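Local coordinates for protein lasso peptide isopeptidase AtxE2 (Asticcacaulis excentricus, PDB 5TXE) that hydrolyses the isopeptide bond of the threaded lasso peptides astexin-2 and astexin-3, converting them to linear peptides, at residues D450-L455 with A545-S550; P601-S606 with Y650-D655. The protein carries 1 engineered substitution. One frame throughout, in Å; residues are numbered along the deposited sequence.

Contact 1 (D450-L455 with A545-S550)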
ATOM      1  N   ASP A 450       0.255   6.333   4.410  1.00 26.70           N
ATOM      2  CA  ASP A 450       0.114   6.711   5.811  1.00 28.17           C
ATOM      3  C   ASP A 450       0.812   8.039   6.156  1.00 27.76           C
ATOM      4  O   ASP A 450       1.724   8.090   6.983  1.00 29.00           O
ATOM      5  CB  ASP A 450       0.572   5.553   6.751  1.00 28.90           C
ATOM      6  CG  ASP A 450       0.202   5.840   8.235  1.00 29.35           C
ATOM      7  OD1 ASP A 450      -0.403   6.932   8.477  1.00 28.57           O
ATOM      8  OD2 ASP A 450       0.571   5.032   9.133  1.00 33.73           O
ATOM      9  N   GLU A 451       0.367   9.111   5.506  1.00 27.96           N
ATOM     10  CA  GLU A 451       1.011  10.416   5.609  1.00 29.67           C
ATOM     11  C   GLU A 451       0.077  11.483   6.183  1.00 27.23           C
ATOM     12  O   GLU A 451       0.547  12.527   6.639  1.00 26.41           O
ATOM     13  CB  GLU A 451       1.274  10.967   4.205  1.00 33.29           C
ATOM     14  CG  GLU A 451       2.585  10.821   3.543  1.00 38.43           C
ATOM     15  CD  GLU A 451       3.820  11.351   4.296  1.00 40.19           C
ATOM     16  OE1 GLU A 451       4.427  12.463   3.962  1.00 30.01           O
ATOM     17  OE2 GLU A 451       4.237  10.513   5.125  1.00 35.11           O
ATOM     18  N   ASN A 452      -1.226  11.304   6.011  1.00 24.13           N
ATOM     19  CA  ASN A 452      -2.159  12.379   6.317  1.00 27.00           C
ATOM     20  C   ASN A 452      -3.214  11.878   7.256  1.00 27.69           C
ATOM     21  O   ASN A 452      -4.070  11.102   6.848  1.00 29.52           O
ATOM     22  CB  ASN A 452      -2.772  12.917   5.038  1.00 27.80           C
ATOM     23  CG  ASN A 452      -1.727  13.613   4.154  1.00 25.78           C
ATOM     24  OD1 ASN A 452      -1.378  14.751   4.406  1.00 22.24           O
ATOM     25  ND2 ASN A 452      -1.196  12.889   3.149  1.00 26.38           N
ATOM     26  N   PRO A 453      -3.171  12.319   8.512  1.00 26.25           N
ATOM     27  CA  PRO A 453      -3.857  11.602   9.609  1.00 27.18           C
ATOM     28  C   PRO A 453      -5.383  11.914   9.732  1.00 25.72           C
ATOM     29  O   PRO A 453      -5.783  13.012  10.156  1.00 25.22           O
ATOM     30  CB  PRO A 453      -3.103  12.091  10.830  1.00 24.48           C
ATOM     31  CG  PRO A 453      -2.708  13.451  10.479  1.00 24.30           C
ATOM     32  CD  PRO A 453      -2.430  13.480   9.013  1.00 26.15           C
ATOM     33  N   ILE A 454      -6.207  10.964   9.351  1.00 22.80           N
ATOM     34  CA  ILE A 454      -7.582  11.276   9.022  1.00 23.25           C
ATOM     35  C   ILE A 454      -8.363  11.564  10.283  1.00 24.76           C
ATOM     36  O   ILE A 454      -8.973  12.619  10.417  1.00 27.44           O
ATOM     37  CB  ILE A 454      -8.189  10.104   8.232  1.00 25.63           C
ATOM     38  CG1 ILE A 454      -7.630  10.151   6.835  1.00 22.76           C
ATOM     39  CG2 ILE A 454      -9.725  10.211   8.184  1.00 24.65           C
ATOM     40  CD1 ILE A 454      -7.840   8.877   6.080  1.00 25.42           C
ATOM     41  N   LEU A 455      -8.296  10.661  11.240  1.00 23.77           N
ATOM     42  CA  LEU A 455      -9.084  10.854  12.442  1.00 26.49           C
ATOM     43  C   LEU A 455      -8.579  12.033  13.245  1.00 27.39           C
ATOM     44  O   LEU A 455      -9.375  12.844  13.663  1.00 26.80           O
ATOM     45  CB  LEU A 455      -9.151   9.535  13.261  1.00 32.32           C
ATOM     46  CG  LEU A 455      -9.704   8.289  12.494  1.00 34.99           C
ATOM     47  CD1 LEU A 455      -9.723   7.026  13.383  1.00 33.31           C
ATOM     48  CD2 LEU A 455     -11.111   8.567  11.995  1.00 32.65           C
ATOM     49  N   ALA A 545      -5.191  25.376   0.289  1.00 26.13           N
ATOM     50  CA  ALA A 545      -3.898  24.913   0.883  1.00 25.02           C
ATOM     51  C   ALA A 545      -3.638  23.476   0.489  1.00 24.93           C
ATOM     52  O   ALA A 545      -4.599  22.737   0.176  1.00 25.39           O
ATOM     53  CB  ALA A 545      -3.906  25.073   2.377  1.00 24.16           C
ATOM     54  N   ALA A 546      -2.364  23.104   0.407  1.00 22.87           N
ATOM     55  CA  ALA A 546      -2.015  21.760   0.022  1.00 20.24           C
ATOM     56  C   ALA A 546      -0.771  21.254   0.721  1.00 22.29           C
ATOM     57  O   ALA A 546       0.064  22.057   1.179  1.00 22.87           O
ATOM     58  CB  ALA A 546      -1.877  21.665  -1.468  1.00 21.20           C
ATOM     59  N   VAL A 547      -0.694  19.923   0.838  1.00 20.55           N
ATOM     60  CA  VAL A 547       0.435  19.217   1.317  1.00 22.44           C
ATOM     61  C   VAL A 547       0.696  18.077   0.361  1.00 25.30           C
ATOM     62  O   VAL A 547      -0.238  17.441  -0.099  1.00 27.54           O
ATOM     63  CB  VAL A 547       0.201  18.658   2.709  1.00 25.16           C
ATOM     64  CG1 VAL A 547       1.426  17.865   3.166  1.00 26.67           C
ATOM     65  CG2 VAL A 547      -0.053  19.804   3.691  1.00 24.83           C
ATOM     66  N   THR A 548       1.970  17.846   0.017  1.00 23.93           N
ATOM     67  CA  THR A 548       2.367  16.698  -0.803  1.00 24.08           C
ATOM     68  C   THR A 548       3.621  16.053  -0.201  1.00 23.40           C
ATOM     69  O   THR A 548       4.400  16.732   0.454  1.00 22.75           O
ATOM     70  CB  THR A 548       2.574  17.115  -2.263  1.00 28.72           C
ATOM     71  OG1 THR A 548       2.902  15.984  -3.019  1.00 35.76           O
ATOM     72  CG2 THR A 548       3.749  18.067  -2.463  1.00 31.95           C
ATOM     73  N   SER A 549       3.826  14.778  -0.407  1.00 22.51           N
ATOM     74  CA  SER A 549       5.020  14.099   0.091  1.00 27.87           C
ATOM     75  C   SER A 549       6.170  14.141  -0.917  1.00 27.56           C
ATOM     76  O   SER A 549       7.302  13.845  -0.572  1.00 33.58           O
ATOM     77  CB  SER A 549       4.714  12.661   0.344  1.00 27.72           C
ATOM     78  OG  SER A 549       4.538  12.013  -0.908  1.00 32.89           O
ATOM     79  N   SER A 550       5.882  14.505  -2.142  1.00 25.53           N
ATOM     80  CA  SER A 550       6.901  14.609  -3.147  1.00 28.91           C
ATOM     81  C   SER A 550       6.571  15.669  -4.206  1.00 29.97           C
ATOM     82  O   SER A 550       5.439  16.125  -4.338  1.00 28.42           O
ATOM     83  CB  SER A 550       7.098  13.276  -3.855  1.00 29.07           C
ATOM     84  OG  SER A 550       5.909  12.896  -4.541  1.00 27.99           O
TER
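Glu451 meets Ser549 through its carboxylate: OE1 of Glu451 lies 3.6 Å from CB of Ser549, the closest approach between the two segments. The hydroxyl is not the group that faces the acid. With Ser549 OG set between the backbone N and the carbonyl carbon (chi1 71°), OG of Ser549 stands 4.9 Å from OE1 of Glu451, and the methylene takes the touch instead. OE1 of Glu451 forms a salt bridge with Lys640, so its polar partner lies outside the segment it packs on. The looser half pairs the next residue, Asn452, with Val547, two positions before Ser549: OD1 of Asn452 comes only to 4.4 Å from CG1 of Val547. It is loose but not solvent-facing, for all four touching residues are buried. The surface buried between the segments is accordingly small, 102 Å². Ser549 follows directly on strand 545-548, and its side chain is about 5 Å from that of Glu610 and about 6 Å from that of His638, the inferred charge-relay residues. Val547 points toward the 450-455 loop and also meets Trp656 of helix 643-662, which runs beside this contact, whereas Thr548 points away and packs on helix 528-539; the strand thus lies between these two helices, as in an alpha/beta-hydrolase core.

Contact 2 (P601-S606 with Y650-D655)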
ATOM      1  N   PRO A 601      -0.825  27.967  -1.001  1.00 27.66           N
ATOM      2  CA  PRO A 601       0.191  27.492  -0.061  1.00 23.74           C
ATOM      3  C   PRO A 601       0.427  26.020  -0.196  1.00 25.31           C
ATOM      4  O   PRO A 601      -0.514  25.240  -0.169  1.00 27.42           O
ATOM      5  CB  PRO A 601      -0.411  27.811   1.296  1.00 25.34           C
ATOM      6  CG  PRO A 601      -1.324  28.983   1.048  1.00 27.72           C
ATOM      7  CD  PRO A 601      -1.931  28.695  -0.306  1.00 27.87           C
ATOM      8  N   LEU A 602       1.691  25.636  -0.343  1.00 23.86           N
ATOM      9  CA  LEU A 602       2.057  24.241  -0.520  1.00 22.13           C
ATOM     10  C   LEU A 602       3.204  23.870   0.421  1.00 22.52           C
ATOM     11  O   LEU A 602       4.281  24.529   0.437  1.00 22.42           O
ATOM     12  CB  LEU A 602       2.521  24.059  -1.929  1.00 27.16           C
ATOM     13  CG  LEU A 602       3.063  22.678  -2.269  1.00 28.88           C
ATOM     14  CD1 LEU A 602       1.990  21.628  -2.106  1.00 29.55           C
ATOM     15  CD2 LEU A 602       3.637  22.628  -3.672  1.00 28.01           C
ATOM     16  N   LEU A 603       2.959  22.835   1.204  1.00 20.01           N
ATOM     17  CA  LEU A 603       3.941  22.211   2.026  1.00 20.92           C
ATOM     18  C   LEU A 603       4.378  20.897   1.426  1.00 22.01           C
ATOM     19  O   LEU A 603       3.525  20.058   1.146  1.00 23.15           O
ATOM     20  CB  LEU A 603       3.395  21.978   3.402  1.00 21.31           C
ATOM     21  CG  LEU A 603       4.307  21.215   4.353  1.00 21.41           C
ATOM     22  CD1 LEU A 603       5.504  22.021   4.730  1.00 22.02           C
ATOM     23  CD2 LEU A 603       3.539  20.929   5.625  1.00 23.32           C
ATOM     24  N   ILE A 604       5.696  20.702   1.250  1.00 20.24           N
ATOM     25  CA  ILE A 604       6.230  19.423   0.747  1.00 21.04           C
ATOM     26  C   ILE A 604       7.035  18.736   1.861  1.00 19.69           C
ATOM     27  O   ILE A 604       8.014  19.301   2.377  1.00 21.71           O
ATOM     28  CB  ILE A 604       7.147  19.642  -0.480  1.00 22.25           C
ATOM     29  CG1 ILE A 604       6.425  20.473  -1.563  1.00 23.68           C
ATOM     30  CG2 ILE A 604       7.601  18.355  -1.101  1.00 19.95           C
ATOM     31  CD1 ILE A 604       7.375  21.180  -2.517  1.00 24.91           C
ATOM     32  N   GLN A 605       6.658  17.519   2.205  1.00 18.31           N
ATOM     33  CA  GLN A 605       7.306  16.813   3.296  1.00 19.43           C
ATOM     34  C   GLN A 605       7.966  15.631   2.667  1.00 21.41           C
ATOM     35  O   GLN A 605       7.358  14.549   2.540  1.00 21.13           O
ATOM     36  CB  GLN A 605       6.288  16.419   4.343  1.00 19.34           C
ATOM     37  CG  GLN A 605       5.704  17.630   5.058  1.00 19.65           C
ATOM     38  CD  GLN A 605       5.301  17.371   6.489  1.00 22.59           C
ATOM     39  OE1 GLN A 605       6.177  17.319   7.391  1.00 26.94           O
ATOM     40  NE2 GLN A 605       3.990  17.295   6.751  1.00 20.95           N
ATOM     41  N   SER A 606       9.198  15.834   2.200  1.00 19.53           N
ATOM     42  CA  SER A 606       9.851  14.857   1.338  1.00 20.42           C
ATOM     43  C   SER A 606      10.885  13.992   2.044  1.00 18.77           C
ATOM     44  O   SER A 606      11.599  14.456   2.915  1.00 20.48           O
ATOM     45  CB  SER A 606      10.548  15.621   0.191  1.00 20.89           C
ATOM     46  OG  SER A 606      11.122  14.758  -0.759  1.00 20.91           O
ATOM     47  N   TYR A 650       2.537  14.003  10.511  1.00 22.87           N
ATOM     48  CA  TYR A 650       1.174  14.163  11.018  1.00 22.66           C
ATOM     49  C   TYR A 650       0.985  15.523  11.653  1.00 24.65           C
ATOM     50  O   TYR A 650       0.048  16.257  11.319  1.00 24.56           O
ATOM     51  CB  TYR A 650       0.852  13.142  12.091  1.00 20.46           C
ATOM     52  CG  TYR A 650       0.582  11.710  11.672  1.00 21.88           C
ATOM     53  CD1 TYR A 650       0.483  11.300  10.337  1.00 22.82           C
ATOM     54  CD2 TYR A 650       0.382  10.738  12.649  1.00 22.41           C
ATOM     55  CE1 TYR A 650       0.246   9.958   9.998  1.00 22.39           C
ATOM     56  CE2 TYR A 650       0.086   9.420  12.323  1.00 22.29           C
ATOM     57  CZ  TYR A 650       0.000   9.034  11.012  1.00 23.10           C
ATOM     58  OH  TYR A 650      -0.329   7.740  10.788  1.00 23.55           O
ATOM     59  N   ASN A 651       1.876  15.877  12.568  1.00 24.74           N
ATOM     60  CA  ASN A 651       1.693  17.115  13.344  1.00 22.31           C
ATOM     61  C   ASN A 651       1.881  18.370  12.529  1.00 25.16           C
ATOM     62  O   ASN A 651       1.148  19.337  12.711  1.00 22.24           O
ATOM     63  CB  ASN A 651       2.652  17.161  14.505  1.00 22.01           C
ATOM     64  CG  ASN A 651       2.172  16.311  15.659  1.00 24.41           C
ATOM     65  OD1 ASN A 651       1.003  16.267  15.934  1.00 28.15           O
ATOM     66  ND2 ASN A 651       3.072  15.670  16.342  1.00 25.11           N
ATOM     67  N   ARG A 652       2.854  18.373  11.622  1.00 23.20           N
ATOM     68  CA  ARG A 652       3.050  19.540  10.833  1.00 22.45           C
ATOM     69  C   ARG A 652       1.906  19.710   9.811  1.00 22.94           C
ATOM     70  O   ARG A 652       1.567  20.825   9.414  1.00 19.96           O
ATOM     71  CB  ARG A 652       4.406  19.469  10.138  1.00 22.77           C
ATOM     72  CG  ARG A 652       4.802  20.796   9.507  1.00 23.16           C
ATOM     73  CD  ARG A 652       6.151  20.659   8.788  1.00 23.74           C
ATOM     74  NE  ARG A 652       7.301  20.694   9.698  1.00 25.87           N
ATOM     75  CZ  ARG A 652       8.039  19.645  10.039  1.00 23.82           C
ATOM     76  NH1 ARG A 652       7.747  18.471   9.634  1.00 21.26           N
ATOM     77  NH2 ARG A 652       9.068  19.796  10.858  1.00 26.72           N
ATOM     78  N   THR A 653       1.395  18.609   9.301  1.00 21.46           N
ATOM     79  CA  THR A 653       0.348  18.705   8.350  1.00 22.16           C
ATOM     80  C   THR A 653      -0.946  19.237   9.013  1.00 23.99           C
ATOM     81  O   THR A 653      -1.628  20.069   8.437  1.00 23.47           O
ATOM     82  CB  THR A 653       0.088  17.353   7.711  1.00 22.27           C
ATOM     83  OG1 THR A 653       1.104  17.139   6.749  1.00 23.40           O
ATOM     84  CG2 THR A 653      -1.251  17.337   7.000  1.00 21.57           C
ATOM     85  N   ILE A 654      -1.233  18.807  10.244  1.00 24.49           N
ATOM     86  CA  ILE A 654      -2.349  19.385  11.001  1.00 24.66           C
ATOM     87  C   ILE A 654      -2.098  20.852  11.274  1.00 26.81           C
ATOM     88  O   ILE A 654      -2.988  21.681  11.073  1.00 30.07           O
ATOM     89  CB  ILE A 654      -2.592  18.632  12.296  1.00 23.06           C
ATOM     90  CG1 ILE A 654      -3.158  17.276  11.968  1.00 23.23           C
ATOM     91  CG2 ILE A 654      -3.587  19.339  13.195  1.00 22.49           C
ATOM     92  CD1 ILE A 654      -3.128  16.309  13.128  1.00 24.77           C
ATOM     93  N   ASP A 655      -0.894  21.205  11.693  1.00 24.82           N
ATOM     94  CA  ASP A 655      -0.621  22.590  11.988  1.00 25.23           C
ATOM     95  C   ASP A 655      -0.808  23.431  10.722  1.00 24.98           C
ATOM     96  O   ASP A 655      -1.277  24.569  10.765  1.00 22.47           O
ATOM     97  CB  ASP A 655       0.816  22.804  12.457  1.00 28.72           C
ATOM     98  CG  ASP A 655       1.128  22.217  13.835  1.00 32.74           C
ATOM     99  OD1 ASP A 655       0.207  21.781  14.550  1.00 33.05           O
ATOM    100  OD2 ASP A 655       2.328  22.161  14.199  1.00 31.94           O
TER
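Gln605 and Arg652 meet with their flat ends crossed: the amide and guanidinium planes stand 90° apart, and the carbonyl oxygen of the glutamine comes to the edge of the guanidinium, near its plane. NH1 of Arg652 donates to OE1 of Gln605 over 3.0 Å, with an N-H...O angle of 146°, a moderately bent bond whose donor is tilted from the amide plane. Arg652 runs extended from the helix and then bends at its third torsion (chi3 -79°), which turns NH1 toward OE1 of Gln605; its CD lies 3.6 Å from the same OE1. CD2 of Leu603 reaches CG of Arg652 at 4.1 Å, the two side chains crossing at about a right angle. At the other end of the amide, NE2 of Gln605 lies 2.9 Å from OG1 of Thr653, and it donates to the backbone O of Val649. OE1 also hydrogen-bonds Tyr633 OH. Replacing Gln605 by an alanine is likely to leave Arg652 NH1, the Tyr633 hydroxyl and the Val649 carbonyl without this mate and open a gap between strand 602-607 and helix 643-662. Gln674 and Trp678 of helix 672-684 also pack on Arg652. A helix packed antiparallel on a strand of the central mixed sheet belongs to the alpha/beta-hydrolase core, and the Gln605 side chain is about 9 Å from that of Glu610. With OE1 accepting from Arg652 and bonded to Tyr633, and NE2 to the Val649 carbonyl, the buried amide is probably held against flipping, and strand and helix are joined by polar bonds as well as hydrocarbon packing.

In the fold
After helix 40-44, which packs against helix 643-662, the chain builds several antiparallel sheets before the mixed sheet. Contact 1 then closes a loop of 89 residues, which includes strand 521-525, helix 528-539 and the engineered Ala527 at the nucleophile position. Only afterwards does contact 2 open, closing 43 residues that carry Glu610 and His638. The two loops are therefore in series, neither nested nor crossed. In space they join: their centres are 7 Å apart, strands 545-548 and 602-607 are neighbours in the mixed sheet, with Ala546 N 2.9 Å from Pro601 O, and OD1 of Asn452 packs 3.7 Å from CG2 of Thr653. Helix 643-662 thus meets both the sheet and the 450-455 loop.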